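PDB 6VAW: galactose-binding lectin from Arachis hypogaea, which binds D-galactose and its derivatives as a legume lectin that carries calcium and manganese ions and assembles into a homotetramer. Local coordinates for residues N131-P134 and T135-G139; K74-K77 and D78-P81. One frame throughout, in Å; residues are numbered along the deposited sequence.

Contact 1: residues N131-P134 and T135-G139; sequences NDPP and TDHVG. With MN (manganese (II) ion), chain F; CA (calcium ion), chain G.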
loop_
_atom_site.group_PDB
_atom_site.type_symbol
_atom_site.label_atom_id
_atom_site.label_comp_id
_atom_site.label_asym_id
_atom_site.label_seq_id
_atom_site.Cartn_x
_atom_site.Cartn_y
_atom_site.Cartn_z
ATOM N N ASN A 131 -11.518 -36.971 15.342
ATOM C CA ASN A 131 -12.726 -37.113 14.536
ATOM C C ASN A 131 -12.567 -36.483 13.140
ATOM O O ASN A 131 -13.489 -35.837 12.634
ATOM C CB ASN A 131 -13.959 -36.548 15.283
ATOM C CG ASN A 131 -14.331 -37.360 16.510
ATOM O OD1 ASN A 131 -14.513 -38.586 16.452
ATOM N ND2 ASN A 131 -14.453 -36.699 17.651
ATOM N N ASP A 132 -11.390 -36.687 12.516
ATOM C CA ASP A 132 -11.112 -36.162 11.176
ATOM C C ASP A 132 -12.020 -36.793 10.131
ATOM O O ASP A 132 -12.276 -37.993 10.234
ATOM C CB ASP A 132 -9.645 -36.427 10.780
ATOM C CG ASP A 132 -8.659 -35.337 11.145
ATOM O OD1 ASP A 132 -9.089 -34.165 11.286
ATOM O OD2 ASP A 132 -7.454 -35.644 11.271
ATOM N N PRO A 133 -12.430 -36.064 9.072
ATOM C CA PRO A 133 -13.194 -36.721 7.995
ATOM C C PRO A 133 -12.286 -37.732 7.246
ATOM O O PRO A 133 -11.070 -37.683 7.427
ATOM C CB PRO A 133 -13.664 -35.558 7.110
ATOM C CG PRO A 133 -12.749 -34.437 7.408
ATOM C CD PRO A 133 -12.196 -34.630 8.786
ATOM N N PRO A 134 -12.824 -38.662 6.413
ATOM C CA PRO A 134 -11.951 -39.692 5.810
ATOM C C PRO A 134 -10.939 -39.220 4.751
ATOM O O PRO A 134 -9.977 -39.947 4.504
ATOM C CB PRO A 134 -12.944 -40.691 5.198
ATOM C CG PRO A 134 -14.204 -39.944 5.017
ATOM C CD PRO A 134 -14.252 -38.920 6.108
ATOM N N THR A 135 -11.120 -38.031 4.134
ATOM C CA THR A 135 -10.193 -37.539 3.087
ATOM C C THR A 135 -9.481 -36.249 3.524
ATOM O O THR A 135 -9.830 -35.719 4.582
ATOM C CB THR A 135 -10.988 -37.249 1.774
ATOM O OG1 THR A 135 -11.799 -36.080 1.953
ATOM C CG2 THR A 135 -11.845 -38.424 1.307
ATOM N N ASP A 136 -8.522 -35.718 2.689
ATOM C CA ASP A 136 -7.868 -34.418 2.907
ATOM C C ASP A 136 -8.969 -33.360 3.058
ATOM O O ASP A 136 -10.042 -33.494 2.443
ATOM C CB ASP A 136 -6.934 -34.039 1.740
ATOM C CG ASP A 136 -5.735 -34.960 1.544
ATOM O OD1 ASP A 136 -5.500 -35.827 2.419
ATOM O OD2 ASP A 136 -5.032 -34.806 0.515
ATOM N N HIS A 137 -8.748 -32.360 3.914
ATOM C CA HIS A 137 -9.790 -31.380 4.165
ATOM C C HIS A 137 -9.231 -30.061 4.650
ATOM O O HIS A 137 -8.113 -29.993 5.171
ATOM C CB HIS A 137 -10.779 -31.925 5.227
ATOM C CG HIS A 137 -10.119 -32.387 6.494
ATOM N ND1 HIS A 137 -9.510 -33.644 6.587
ATOM C CD2 HIS A 137 -10.010 -31.761 7.688
ATOM C CE1 HIS A 137 -9.038 -33.722 7.819
ATOM N NE2 HIS A 137 -9.314 -32.618 8.520
ATOM N N VAL A 138 -10.057 -29.032 4.515
ATOM C CA VAL A 138 -9.811 -27.708 5.070
ATOM C C VAL A 138 -10.766 -27.620 6.244
ATOM O O VAL A 138 -11.930 -27.989 6.111
ATOM C CB VAL A 138 -9.963 -26.541 4.066
ATOM C CG1 VAL A 138 -9.641 -25.200 4.729
ATOM C CG2 VAL A 138 -9.081 -26.746 2.835
ATOM N N GLY A 139 -10.271 -27.183 7.382
ATOM C CA GLY A 139 -11.104 -27.096 8.570
ATOM C C GLY A 139 -10.981 -25.777 9.285
ATOM O O GLY A 139 -9.980 -25.087 9.151
HETATM MN MN MN F . -8.561 -32.240 10.427
HETATM CA CA CA G . -5.307 -34.873 10.646
HETATM O O HOH W 1 -7.548 -31.651 12.621
HETATM O O HOH W 2 -10.661 -31.736 11.133
HETATM O O HOH W 3 -3.057 -34.485 10.389
HETATM O O HOH W 4 -5.386 -33.504 12.619
#
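Between D132 and H137 the backbone doubles as a metal-site loop: it runs extended through D132 and P133, bends at P134, and straightens again as it enters strand 137-141. The two CA atoms of D132 and H137 end up 8.6 Å apart, with both side chains turned to the same manganese ion. D132 OD1 binds the manganese at 2.2 Å and H137 NE2 at 2.1 Å; waters 1 and 2 add two further ligands, and E121 and D123 of strand 117-123 complete the site. The other carboxylate oxygen, D132 OD2, reaches the calcium ion at 2.4 Å, so a single carboxylate bridges the two metals. This paired site is a hallmark of legume lectins, set here in the connection between two adjacent antiparallel strands of the seven-stranded sheet. On the far side of the imidazole from the metal, H137 ND1 donates to T135 O (2.9 Å, 164°), nearly in the ring plane. The metal on NE2 and the carbonyl on ND1 fix the ring's rotation, and P133 lies over one of its faces, CD 3.4 Å from the H137 centroid and almost on the ring normal, a CH-pi contact. The D132 carboxylate, by contrast, approaches at the ring edge, its plane turned 60° from that of the imidazole.

Contact 2: residues K74-K77 and D78-P81; sequences KDIK and DYDP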
loop_
_atom_site.group_PDB
_atom_site.type_symbol
_atom_site.label_atom_id
_atom_site.label_comp_id
_atom_site.label_asym_id
_atom_site.label_seq_id
_atom_site.Cartn_x
_atom_site.Cartn_y
_atom_site.Cartn_z
ATOM N N LYS A 74 4.722 -31.107 -0.368
ATOM C CA LYS A 74 5.327 -32.049 -1.303
ATOM C C LYS A 74 5.712 -33.352 -0.603
ATOM O O LYS A 74 6.312 -33.330 0.478
ATOM C CB LYS A 74 6.541 -31.419 -1.981
ATOM C CG LYS A 74 7.009 -32.181 -3.211
ATOM C CD LYS A 74 7.655 -31.259 -4.214
ATOM C CE LYS A 74 8.865 -31.852 -4.896
ATOM N NZ LYS A 74 8.583 -33.021 -5.789
ATOM N N ASP A 75 5.341 -34.481 -1.226
ATOM C CA ASP A 75 5.648 -35.821 -0.733
ATOM C C ASP A 75 7.137 -36.073 -0.741
ATOM O O ASP A 75 7.864 -35.529 -1.578
ATOM C CB ASP A 75 5.013 -36.905 -1.624
ATOM C CG ASP A 75 3.514 -36.904 -1.769
ATOM O OD1 ASP A 75 2.858 -35.999 -1.199
ATOM O OD2 ASP A 75 2.994 -37.789 -2.477
ATOM N N ILE A 76 7.576 -36.918 0.175
ATOM C CA ILE A 76 8.957 -37.375 0.226
ATOM C C ILE A 76 8.895 -38.891 0.163
ATOM O O ILE A 76 7.882 -39.483 0.532
ATOM C CB ILE A 76 9.757 -36.835 1.437
ATOM C CG1 ILE A 76 9.256 -37.422 2.778
ATOM C CG2 ILE A 76 9.780 -35.298 1.436
ATOM C CD1 ILE A 76 10.026 -36.972 3.965
ATOM N N LYS A 77 9.949 -39.513 -0.344
ATOM C CA LYS A 77 10.042 -40.970 -0.482
ATOM C C LYS A 77 9.837 -41.697 0.864
ATOM O O LYS A 77 10.342 -41.231 1.881
ATOM C CB LYS A 77 11.429 -41.315 -1.055
ATOM C CG LYS A 77 11.528 -42.687 -1.674
ATOM C CD LYS A 77 12.983 -43.187 -1.687
ATOM C CE LYS A 77 13.207 -44.407 -2.548
ATOM N NZ LYS A 77 11.962 -45.144 -2.912
ATOM N N ASP A 78 9.079 -42.817 0.846
ATOM C CA ASP A 78 8.797 -43.773 1.935
ATOM C C ASP A 78 7.857 -43.284 3.054
ATOM O O ASP A 78 7.078 -44.100 3.527
ATOM C CB ASP A 78 10.098 -44.290 2.559
ATOM C CG ASP A 78 11.040 -44.951 1.552
ATOM O OD1 ASP A 78 10.585 -45.862 0.819
ATOM O OD2 ASP A 78 12.222 -44.540 1.483
ATOM N N TYR A 79 7.875 -42.002 3.446
ATOM C CA TYR A 79 6.991 -41.563 4.529
ATOM C C TYR A 79 5.604 -41.194 4.023
ATOM O O TYR A 79 5.442 -40.800 2.867
ATOM C CB TYR A 79 7.590 -40.378 5.267
ATOM C CG TYR A 79 8.929 -40.662 5.898
ATOM C CD1 TYR A 79 9.018 -41.120 7.204
ATOM C CD2 TYR A 79 10.112 -40.383 5.223
ATOM C CE1 TYR A 79 10.256 -41.336 7.813
ATOM C CE2 TYR A 79 11.353 -40.541 5.838
ATOM C CZ TYR A 79 11.423 -41.013 7.139
ATOM O OH TYR A 79 12.649 -41.206 7.748
ATOM N N ASP A 80 4.624 -41.308 4.904
ATOM C CA ASP A 80 3.238 -40.934 4.621
ATOM C C ASP A 80 3.137 -39.437 4.518
ATOM O O ASP A 80 3.634 -38.775 5.426
ATOM C CB ASP A 80 2.326 -41.412 5.745
ATOM C CG ASP A 80 1.358 -42.434 5.252
ATOM O OD1 ASP A 80 1.812 -43.513 4.880
ATOM O OD2 ASP A 80 0.165 -42.090 5.071
ATOM N N PRO A 81 2.543 -38.858 3.446
ATOM C CA PRO A 81 2.461 -37.386 3.358
ATOM C C PRO A 81 1.543 -36.836 4.445
ATOM O O PRO A 81 0.322 -36.871 4.318
ATOM C CB PRO A 81 1.933 -37.129 1.940
ATOM C CG PRO A 81 2.049 -38.451 1.228
ATOM C CD PRO A 81 1.907 -39.498 2.283
HETATM O O HOH W 5 5.592 -37.906 2.114
HETATM O O HOH W 6 5.457 -41.119 -0.057
#
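I76 and Y79 meet obliquely on one side of a tight reversal, the isoleucine CD1 lying 3.6 Å from Y79 CD2. The end of the longer branch makes the closest approach: with CG1 lodged between the backbone N and the carbonyl carbon (chi1 68°) and the chain then extended, CD1 is carried forward to the tyrosine. Next along the chain, K77 and D78 run alongside each other in the same direction. The methylene chain of K77 lies against the carboxylate, its CD 3.5 Å from D78 OD2, while K77 NZ stays 4.0 Å from D78 OD1, opposite charges near each other but beyond a salt bridge, probably a mild attraction. At the neck of the loop D75 is laid obliquely across the P81 ring, D75 OD1 touching P81 CB at 3.5 Å. The backbone reverses at D78 with a positive phi of 72°, and Y79 N makes a weak hydrogen bond to K77 O (3.0 Å), which defines a classic gamma turn. Two waters link the arms of the turn: water 6 donates to both I76 O and Y79 O, while water 5 accepts from I76 N at 2.9 Å. D80, just beyond the turn, touches the bound galactoside, and A82 and D83 follow it in the pocket; the turn belongs to one of the loops that frame the sugar-binding site of legume lectins.

In the fold
Both contacts are local features of loops leading into strands of the seven-stranded sheet, and both lie toward the surface, yet they draw on different forces. Contact 1 runs from a loop into the start of strand 137-141, where its histidine is buried; coordination bonds to two ions probably hold its shape. Contact 2, in the connection from strand 64-74 of the other sheet to strand 84-91, has no buried residue and relies on a short turn, bridging waters and light apolar touches. The nearest atoms of contacts 1 and 2 are about 6 Å apart. The galactoside relates them: contact 2 supplies D80 to its pocket, whereas contact 1 shares the calcium with Y125 and N127 of that pocket.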